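Local atomic coordinates of kappa-carrageenase (PDB entry 1DYP), a protein that cleaves the beta-1,4 linkages inside kappa-carrageenan chains, through the family 16 glycoside hydrolase catalytic domain that is described here. Residues L55-F68 with A78-K90. The protein carries 1 engineered substitution. Residues are numbered along the deposited sequence; the frame is centred on the assembly and turned at random.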
ATOM      1  N   LEU A  55       1.529   8.778 -12.879  1.00  9.69           N
ATOM      2  CA  LEU A  55       0.209   8.432 -12.385  1.00  9.24           C
ATOM      3  C   LEU A  55       0.029   9.322 -11.164  1.00  9.14           C
ATOM      4  O   LEU A  55       0.914   9.399 -10.312  1.00  8.76           O
ATOM      5  CB  LEU A  55       0.152   6.971 -11.945  1.00  9.24           C
ATOM      6  CG  LEU A  55      -1.073   6.591 -11.101  1.00  9.14           C
ATOM      7  CD1 LEU A  55      -2.319   6.600 -11.977  1.00  9.24           C
ATOM      8  CD2 LEU A  55      -0.868   5.219 -10.473  1.00  9.17           C
ATOM      9  N   LYS A  56      -1.102  10.007 -11.094  1.00  9.07           N
ATOM     10  CA  LYS A  56      -1.390  10.874  -9.965  1.00  9.36           C
ATOM     11  C   LYS A  56      -2.602  10.307  -9.241  1.00  8.98           C
ATOM     12  O   LYS A  56      -3.650  10.106  -9.850  1.00  8.93           O
ATOM     13  CB  LYS A  56      -1.692  12.298 -10.446  1.00 10.05           C
ATOM     14  CG  LYS A  56      -2.096  13.255  -9.333  1.00 11.06           C
ATOM     15  CD  LYS A  56      -2.385  14.665  -9.843  1.00 11.83           C
ATOM     16  CE  LYS A  56      -1.115  15.414 -10.206  1.00 12.04           C
ATOM     17  NZ  LYS A  56      -1.395  16.831 -10.576  0.50 12.33           N
ATOM     18  N   LEU A  57      -2.441  10.018  -7.954  1.00  8.59           N
ATOM     19  CA  LEU A  57      -3.536   9.497  -7.141  1.00  8.38           C
ATOM     20  C   LEU A  57      -3.869  10.627  -6.182  1.00  8.16           C
ATOM     21  O   LEU A  57      -3.065  11.005  -5.326  1.00  8.37           O
ATOM     22  CB  LEU A  57      -3.097   8.232  -6.402  1.00  8.08           C
ATOM     23  CG  LEU A  57      -2.693   7.102  -7.358  1.00  7.87           C
ATOM     24  CD1 LEU A  57      -2.262   5.873  -6.571  1.00  8.12           C
ATOM     25  CD2 LEU A  57      -3.863   6.762  -8.271  1.00  7.83           C
ATOM     26  N   THR A  58      -5.071  11.167  -6.344  1.00  7.95           N
ATOM     27  CA  THR A  58      -5.512  12.313  -5.574  1.00  7.78           C
ATOM     28  C   THR A  58      -6.532  12.056  -4.481  1.00  7.47           C
ATOM     29  O   THR A  58      -7.475  11.290  -4.664  1.00  7.44           O
ATOM     30  CB  THR A  58      -6.113  13.368  -6.531  1.00  7.98           C
ATOM     31  OG1 THR A  58      -5.146  13.704  -7.533  1.00  8.39           O
ATOM     32  CG2 THR A  58      -6.528  14.623  -5.774  1.00  8.27           C
ATOM     33  N   THR A  59      -6.323  12.698  -3.335  1.00  7.49           N
ATOM     34  CA  THR A  59      -7.268  12.613  -2.232  1.00  7.54           C
ATOM     35  C   THR A  59      -7.966  13.965  -2.247  1.00  7.75           C
ATOM     36  O   THR A  59      -7.311  15.011  -2.238  1.00  7.88           O
ATOM     37  CB  THR A  59      -6.577  12.427  -0.871  1.00  7.43           C
ATOM     38  OG1 THR A  59      -5.871  11.182  -0.860  1.00  7.35           O
ATOM     39  CG2 THR A  59      -7.613  12.416   0.250  1.00  7.39           C
ATOM     40  N   LYS A  60      -9.292  13.942  -2.290  1.00  7.97           N
ATOM     41  CA  LYS A  60     -10.066  15.171  -2.332  1.00  8.41           C
ATOM     42  C   LYS A  60     -11.032  15.245  -1.169  1.00  8.23           C
ATOM     43  O   LYS A  60     -11.479  14.220  -0.654  1.00  7.86           O
ATOM     44  CB  LYS A  60     -10.906  15.231  -3.610  1.00  9.14           C
ATOM     45  CG  LYS A  60     -10.169  15.065  -4.922  1.00 10.54           C
ATOM     46  CD  LYS A  60     -11.179  15.093  -6.067  1.00 11.75           C
ATOM     47  CE  LYS A  60     -10.520  14.925  -7.429  1.00 12.54           C
ATOM     48  NZ  LYS A  60     -11.538  14.897  -8.525  1.00 13.27           N
ATOM     49  N   ARG A  61     -11.344  16.464  -0.749  1.00  8.11           N
ATOM     50  CA  ARG A  61     -12.342  16.640   0.289  1.00  8.38           C
ATOM     51  C   ARG A  61     -13.611  16.466  -0.541  1.00  8.61           C
ATOM     52  O   ARG A  61     -13.888  17.263  -1.440  1.00  8.65           O
ATOM     53  CB  ARG A  61     -12.280  18.049   0.872  1.00  8.22           C
ATOM     54  CG  ARG A  61     -13.444  18.388   1.791  1.00  8.23           C
ATOM     55  CD  ARG A  61     -13.426  17.601   3.098  1.00  7.99           C
ATOM     56  NE  ARG A  61     -14.535  18.034   3.943  1.00  7.77           N
ATOM     57  CZ  ARG A  61     -15.789  17.619   3.809  1.00  7.58           C
ATOM     58  NH1 ARG A  61     -16.106  16.734   2.872  1.00  7.72           N
ATOM     59  NH2 ARG A  61     -16.741  18.128   4.584  1.00  7.96           N
ATOM     60  N   GLU A  62     -14.359  15.405  -0.265  1.00  8.73           N
ATOM     61  CA  GLU A  62     -15.571  15.130  -1.016  1.00  9.04           C
ATOM     62  C   GLU A  62     -16.572  14.360  -0.177  1.00  8.89           C
ATOM     63  O   GLU A  62     -16.420  13.160   0.043  1.00  8.94           O
ATOM     64  CB  GLU A  62     -15.227  14.342  -2.286  1.00  9.74           C
ATOM     65  CG  GLU A  62     -16.429  13.754  -2.992  1.00 10.44           C
ATOM     66  CD  GLU A  62     -16.123  13.287  -4.402  1.00 11.33           C
ATOM     67  OE1 GLU A  62     -14.945  13.006  -4.714  1.00 11.54           O
ATOM     68  OE2 GLU A  62     -17.080  13.196  -5.199  0.80 11.95           O
ATOM     69  N   SER A  63     -17.593  15.064   0.299  1.00  8.70           N
ATOM     70  CA  SER A  63     -18.618  14.435   1.110  1.00  8.88           C
ATOM     71  C   SER A  63     -19.414  13.447   0.283  1.00  8.94           C
ATOM     72  O   SER A  63     -19.715  13.693  -0.881  1.00  9.08           O
ATOM     73  CB  SER A  63     -19.561  15.486   1.685  1.00  8.80           C
ATOM     74  OG  SER A  63     -18.865  16.347   2.563  1.00  8.91           O
ATOM     75  N   HIS A  64     -19.743  12.321   0.897  1.00  8.89           N
ATOM     76  CA  HIS A  64     -20.518  11.287   0.235  1.00  9.06           C
ATOM     77  C   HIS A  64     -20.909  10.275   1.291  1.00  9.37           C
ATOM     78  O   HIS A  64     -20.556  10.415   2.463  1.00  9.54           O
ATOM     79  CB  HIS A  64     -19.690  10.606  -0.864  1.00  8.79           C
ATOM     80  CG  HIS A  64     -18.516   9.825  -0.354  1.00  8.54           C
ATOM     81  ND1 HIS A  64     -17.386  10.423   0.161  1.00  8.54           N
ATOM     82  CD2 HIS A  64     -18.293   8.491  -0.298  1.00  8.37           C
ATOM     83  CE1 HIS A  64     -16.517   9.491   0.511  1.00  8.37           C
ATOM     84  NE2 HIS A  64     -17.042   8.309   0.243  1.00  8.36           N
ATOM     85  N   GLN A  65     -21.654   9.261   0.879  1.00  9.79           N
ATOM     86  CA  GLN A  65     -22.058   8.219   1.802  1.00 10.05           C
ATOM     87  C   GLN A  65     -21.914   6.878   1.123  1.00  9.99           C
ATOM     88  O   GLN A  65     -21.905   6.786  -0.106  1.00  9.88           O
ATOM     89  CB  GLN A  65     -23.512   8.409   2.253  1.00 10.57           C
ATOM     90  CG  GLN A  65     -24.532   8.457   1.122  1.00 11.66           C
ATOM     91  CD  GLN A  65     -24.739   7.121   0.424  1.00 12.26           C
ATOM     92  OE1 GLN A  65     -25.056   7.079  -0.769  1.00 13.09           O
ATOM     93  NE2 GLN A  65     -24.580   6.026   1.161  1.00 12.46           N
ATOM     94  N   ARG A  66     -21.773   5.843   1.938  1.00 10.05           N
ATOM     95  CA  ARG A  66     -21.674   4.481   1.445  1.00  9.97           C
ATOM     96  C   ARG A  66     -21.858   3.558   2.629  1.00 10.10           C
ATOM     97  O   ARG A  66     -21.782   3.993   3.780  1.00 10.11           O
ATOM     98  CB  ARG A  66     -20.314   4.209   0.786  1.00 10.01           C
ATOM     99  CG  ARG A  66     -19.097   4.233   1.711  1.00 10.00           C
ATOM    100  CD  ARG A  66     -17.940   3.504   1.028  1.00  9.87           C
ATOM    101  NE  ARG A  66     -16.640   3.670   1.680  1.00  9.54           N
ATOM    102  CZ  ARG A  66     -16.256   3.054   2.795  1.00  9.64           C
ATOM    103  NH1 ARG A  66     -17.072   2.211   3.418  1.00  9.91           N
ATOM    104  NH2 ARG A  66     -15.035   3.259   3.273  1.00  9.45           N
ATOM    105  N   THR A  67     -22.134   2.288   2.356  1.00 10.32           N
ATOM    106  CA  THR A  67     -22.281   1.343   3.446  1.00 10.65           C
ATOM    107  C   THR A  67     -20.909   1.292   4.103  1.00 10.47           C
ATOM    108  O   THR A  67     -19.881   1.258   3.425  1.00 10.19           O
ATOM    109  CB  THR A  67     -22.702  -0.046   2.941  1.00 11.13           C
ATOM    110  OG1 THR A  67     -24.074   0.000   2.532  1.00 12.76           O
ATOM    111  CG2 THR A  67     -22.560  -1.076   4.038  1.00 11.46           C
ATOM    112  N   PHE A  68     -20.904   1.303   5.430  1.00 10.31           N
ATOM    113  CA  PHE A  68     -19.669   1.313   6.196  1.00 10.34           C
ATOM    114  C   PHE A  68     -19.671   0.217   7.252  1.00 10.47           C
ATOM    115  O   PHE A  68     -20.657   0.040   7.966  1.00 10.74           O
ATOM    116  CB  PHE A  68     -19.542   2.683   6.862  1.00 10.06           C
ATOM    117  CG  PHE A  68     -18.359   2.830   7.773  1.00  9.86           C
ATOM    118  CD1 PHE A  68     -17.088   3.053   7.255  1.00  9.80           C
ATOM    119  CD2 PHE A  68     -18.526   2.798   9.153  1.00  9.95           C
ATOM    120  CE1 PHE A  68     -15.997   3.251   8.099  1.00  9.81           C
ATOM    121  CE2 PHE A  68     -17.438   2.994  10.009  1.00  9.88           C
ATOM    122  CZ  PHE A  68     -16.171   3.223   9.474  1.00  9.67           C
ATOM    123  N   ALA A  78     -25.670   1.627   6.962  1.00 12.57           N
ATOM    124  CA  ALA A  78     -26.088   2.172   5.678  1.00 12.02           C
ATOM    125  C   ALA A  78     -25.962   3.691   5.641  1.00 11.82           C
ATOM    126  O   ALA A  78     -26.029   4.356   6.674  1.00 11.59           O
ATOM    127  CB  ALA A  78     -27.529   1.769   5.386  1.00 12.39           C
ATOM    128  N   ASN A  79     -25.778   4.230   4.440  1.00 11.54           N
ATOM    129  CA  ASN A  79     -25.665   5.670   4.243  1.00 11.23           C
ATOM    130  C   ASN A  79     -24.735   6.339   5.244  1.00 11.00           C
ATOM    131  O   ASN A  79     -25.059   7.393   5.792  1.00 10.95           O
ATOM    132  CB  ASN A  79     -27.048   6.322   4.329  1.00 11.53           C
ATOM    133  CG  ASN A  79     -28.044   5.700   3.374  1.00 11.95           C
ATOM    134  OD1 ASN A  79     -27.693   5.323   2.259  1.00 12.06           O
ATOM    135  ND2 ASN A  79     -29.297   5.600   3.804  1.00 12.27           N
ATOM    136  N   TYR A  80     -23.574   5.734   5.470  1.00 10.69           N
ATOM    137  CA  TYR A  80     -22.610   6.284   6.413  1.00 10.43           C
ATOM    138  C   TYR A  80     -21.874   7.453   5.772  1.00 10.11           C
ATOM    139  O   TYR A  80     -21.256   7.308   4.716  1.00 10.07           O
ATOM    140  CB  TYR A  80     -21.622   5.195   6.831  1.00 10.47           C
ATOM    141  CG  TYR A  80     -20.746   5.566   8.000  1.00 10.69           C
ATOM    142  CD1 TYR A  80     -19.528   6.215   7.807  1.00 10.85           C
ATOM    143  CD2 TYR A  80     -21.131   5.260   9.304  1.00 10.76           C
ATOM    144  CE1 TYR A  80     -18.709   6.549   8.888  1.00 11.03           C
ATOM    145  CE2 TYR A  80     -20.326   5.589  10.390  1.00 10.96           C
ATOM    146  CZ  TYR A  80     -19.117   6.230  10.175  1.00 10.91           C
ATOM    147  OH  TYR A  80     -18.318   6.544  11.247  1.00 11.14           O
ATOM    148  N   PRO A  81     -21.934   8.635   6.402  1.00  9.88           N
ATOM    149  CA  PRO A  81     -21.255   9.806   5.844  1.00  9.56           C
ATOM    150  C   PRO A  81     -19.734   9.777   5.950  1.00  9.14           C
ATOM    151  O   PRO A  81     -19.176   9.535   7.021  1.00  9.02           O
ATOM    152  CB  PRO A  81     -21.867  10.963   6.627  1.00  9.88           C
ATOM    153  CG  PRO A  81     -22.143  10.347   7.958  1.00 10.29           C
ATOM    154  CD  PRO A  81     -22.716   9.000   7.597  1.00 10.00           C
ATOM    155  N   LEU A  82     -19.078  10.007   4.816  1.00  8.70           N
ATOM    156  CA  LEU A  82     -17.624  10.067   4.753  1.00  8.31           C
ATOM    157  C   LEU A  82     -17.285  11.416   4.143  1.00  8.11           C
ATOM    158  O   LEU A  82     -18.139  12.056   3.526  1.00  8.14           O
ATOM    159  CB  LEU A  82     -17.057   8.914   3.926  1.00  8.13           C
ATOM    160  CG  LEU A  82     -17.270   7.544   4.588  1.00  8.20           C
ATOM    161  CD1 LEU A  82     -16.670   6.451   3.719  1.00  8.25           C
ATOM    162  CD2 LEU A  82     -16.630   7.533   5.981  1.00  8.02           C
ATOM    163  N   TYR A  83     -16.038  11.844   4.284  1.00  8.12           N
ATOM    164  CA  TYR A  83     -15.677  13.180   3.831  1.00  8.10           C
ATOM    165  C   TYR A  83     -14.585  13.325   2.782  1.00  7.74           C
ATOM    166  O   TYR A  83     -14.355  14.426   2.276  1.00  7.50           O
ATOM    167  CB  TYR A  83     -15.324  13.998   5.071  1.00  8.89           C
ATOM    168  CG  TYR A  83     -16.328  13.779   6.178  1.00  9.66           C
ATOM    169  CD1 TYR A  83     -17.590  14.365   6.124  1.00 10.32           C
ATOM    170  CD2 TYR A  83     -16.049  12.916   7.242  1.00 10.20           C
ATOM    171  CE1 TYR A  83     -18.551  14.095   7.094  1.00 10.94           C
ATOM    172  CE2 TYR A  83     -17.001  12.639   8.216  1.00 11.13           C
ATOM    173  CZ  TYR A  83     -18.251  13.231   8.135  1.00 11.04           C
ATOM    174  OH  TYR A  83     -19.202  12.952   9.093  1.00 12.10           O
ATOM    175  N   TYR A  84     -13.919  12.225   2.452  1.00  7.46           N
ATOM    176  CA  TYR A  84     -12.851  12.266   1.465  1.00  6.97           C
ATOM    177  C   TYR A  84     -12.901  11.087   0.507  1.00  6.83           C
ATOM    178  O   TYR A  84     -13.348   9.999   0.868  1.00  6.74           O
ATOM    179  CB  TYR A  84     -11.475  12.260   2.151  1.00  6.87           C
ATOM    180  CG  TYR A  84     -11.248  13.396   3.108  1.00  6.47           C
ATOM    181  CD1 TYR A  84     -11.728  13.338   4.417  1.00  6.73           C
ATOM    182  CD2 TYR A  84     -10.581  14.550   2.698  1.00  6.59           C
ATOM    183  CE1 TYR A  84     -11.549  14.406   5.295  1.00  6.26           C
ATOM    184  CE2 TYR A  84     -10.401  15.622   3.565  1.00  6.22           C
ATOM    185  CZ  TYR A  84     -10.888  15.544   4.861  1.00  6.47           C
ATOM    186  OH  TYR A  84     -10.723  16.610   5.718  1.00  6.23           O
ATOM    187  N   THR A  85     -12.452  11.316  -0.721  1.00  6.56           N
ATOM    188  CA  THR A  85     -12.376  10.254  -1.716  1.00  6.69           C
ATOM    189  C   THR A  85     -10.909  10.229  -2.112  1.00  6.58           C
ATOM    190  O   THR A  85     -10.200  11.220  -1.935  1.00  6.75           O
ATOM    191  CB  THR A  85     -13.245  10.526  -2.966  1.00  6.72           C
ATOM    192  OG1 THR A  85     -12.882  11.780  -3.556  1.00  6.72           O
ATOM    193  CG2 THR A  85     -14.724  10.529  -2.591  1.00  6.94           C
ATOM    194  N   SER A  86     -10.433   9.101  -2.617  1.00  6.63           N
ATOM    195  CA  SER A  86      -9.031   9.043  -2.996  1.00  6.49           C
ATOM    196  C   SER A  86      -8.799   8.193  -4.230  1.00  6.60           C
ATOM    197  O   SER A  86      -9.748   7.711  -4.852  1.00  6.66           O
ATOM    198  CB  SER A  86      -8.189   8.524  -1.832  1.00  6.64           C
ATOM    199  OG  SER A  86      -6.825   8.841  -2.036  1.00  5.91           O
ATOM    200  N   GLY A  87      -7.529   8.015  -4.574  1.00  6.43           N
ATOM    201  CA  GLY A  87      -7.172   7.253  -5.754  1.00  6.42           C
ATOM    202  C   GLY A  87      -6.399   5.982  -5.478  1.00  6.36           C
ATOM    203  O   GLY A  87      -5.634   5.886  -4.515  1.00  6.26           O
ATOM    204  N   VAL A  88      -6.601   5.002  -6.349  1.00  6.22           N
ATOM    205  CA  VAL A  88      -5.944   3.711  -6.232  1.00  6.54           C
ATOM    206  C   VAL A  88      -5.720   3.090  -7.604  1.00  6.68           C
ATOM    207  O   VAL A  88      -6.461   3.357  -8.556  1.00  6.84           O
ATOM    208  CB  VAL A  88      -6.800   2.727  -5.388  1.00  6.49           C
ATOM    209  CG1 VAL A  88      -8.170   2.549  -6.034  1.00  6.68           C
ATOM    210  CG2 VAL A  88      -6.092   1.379  -5.261  1.00  6.93           C
ATOM    211  N   ALA A  89      -4.667   2.287  -7.695  1.00  6.67           N
ATOM    212  CA  ALA A  89      -4.330   1.549  -8.907  1.00  6.80           C
ATOM    213  C   ALA A  89      -3.932   0.180  -8.368  1.00  6.84           C
ATOM    214  O   ALA A  89      -2.877   0.028  -7.753  1.00  6.83           O
ATOM    215  CB  ALA A  89      -3.161   2.201  -9.637  1.00  6.85           C
ATOM    216  N   LYS A  90      -4.799  -0.807  -8.573  1.00  7.02           N
ATOM    217  CA  LYS A  90      -4.562  -2.167  -8.089  1.00  7.51           C
ATOM    218  C   LYS A  90      -4.408  -3.099  -9.285  1.00  7.52           C
ATOM    219  O   LYS A  90      -5.308  -3.196 -10.118  1.00  7.77           O
ATOM    220  CB  LYS A  90      -5.750  -2.606  -7.230  1.00  7.82           C
ATOM    221  CG  LYS A  90      -5.677  -4.020  -6.673  1.00  8.46           C
ATOM    222  CD  LYS A  90      -7.013  -4.371  -6.022  1.00  9.25           C
ATOM    223  CE  LYS A  90      -7.047  -5.777  -5.449  1.00  9.83           C
ATOM    224  NZ  LYS A  90      -8.396  -6.058  -4.857  1.00 10.72           N
TER
HETATM  225  O   HOH W   1     -26.014   2.122   2.216  1.00 15.81           O
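The rings of F68 and Y80 stack face to face, planes 18° and centroids 4.0 Å apart, with F68 CD2 over the centre of the tyrosine ring; at the edge of that ring lies L82 CD2. Both rings reach the stack with CG anti to the backbone N (chi1 176° and -169°). The H64 ring has CG2 of T85 over one face, while at its edge CE1 comes 3.2 Å from Y84 O and ND1 donates in the ring plane to E62 O. NE2 is hydrogen-bonded to S42 OG, so bonds at both nitrogens probably fix the ring's rotation. L82 CD1 sits over one face of the R66 guanidinium, 3.4 Å from R66 NE. R61 lays its CD over the face of Y84, 3.6 Å from Y84 CE2, and its guanidinium covers Y83 CB; R61 NE is hydrogen-bonded to K251 O and Y84 OH to S252 O. Replacing Y80 by an alanine would probably leave F68 without its stacking partner and open a gap beside Y246 and P247. The hairpin of strands 54-70 and 75-95 is antiparallel, part of the concanavalin-like beta-sandwich of glycoside hydrolase family 16, with a beta bulge between R61 and H64. Nearer the substrate-recognition residue R234, T59 OG1 donates to S86 OG (2.8 Å), and Q231 bonds to both hydroxyls. Aromatic stacking thus supplements backbone pairing towards the hairpin's end, whereas at the bulge Y83 O takes one short bond from E62 N (2.7 Å) and only a weak one from R61 NH1, probably helping to hold the irregular register.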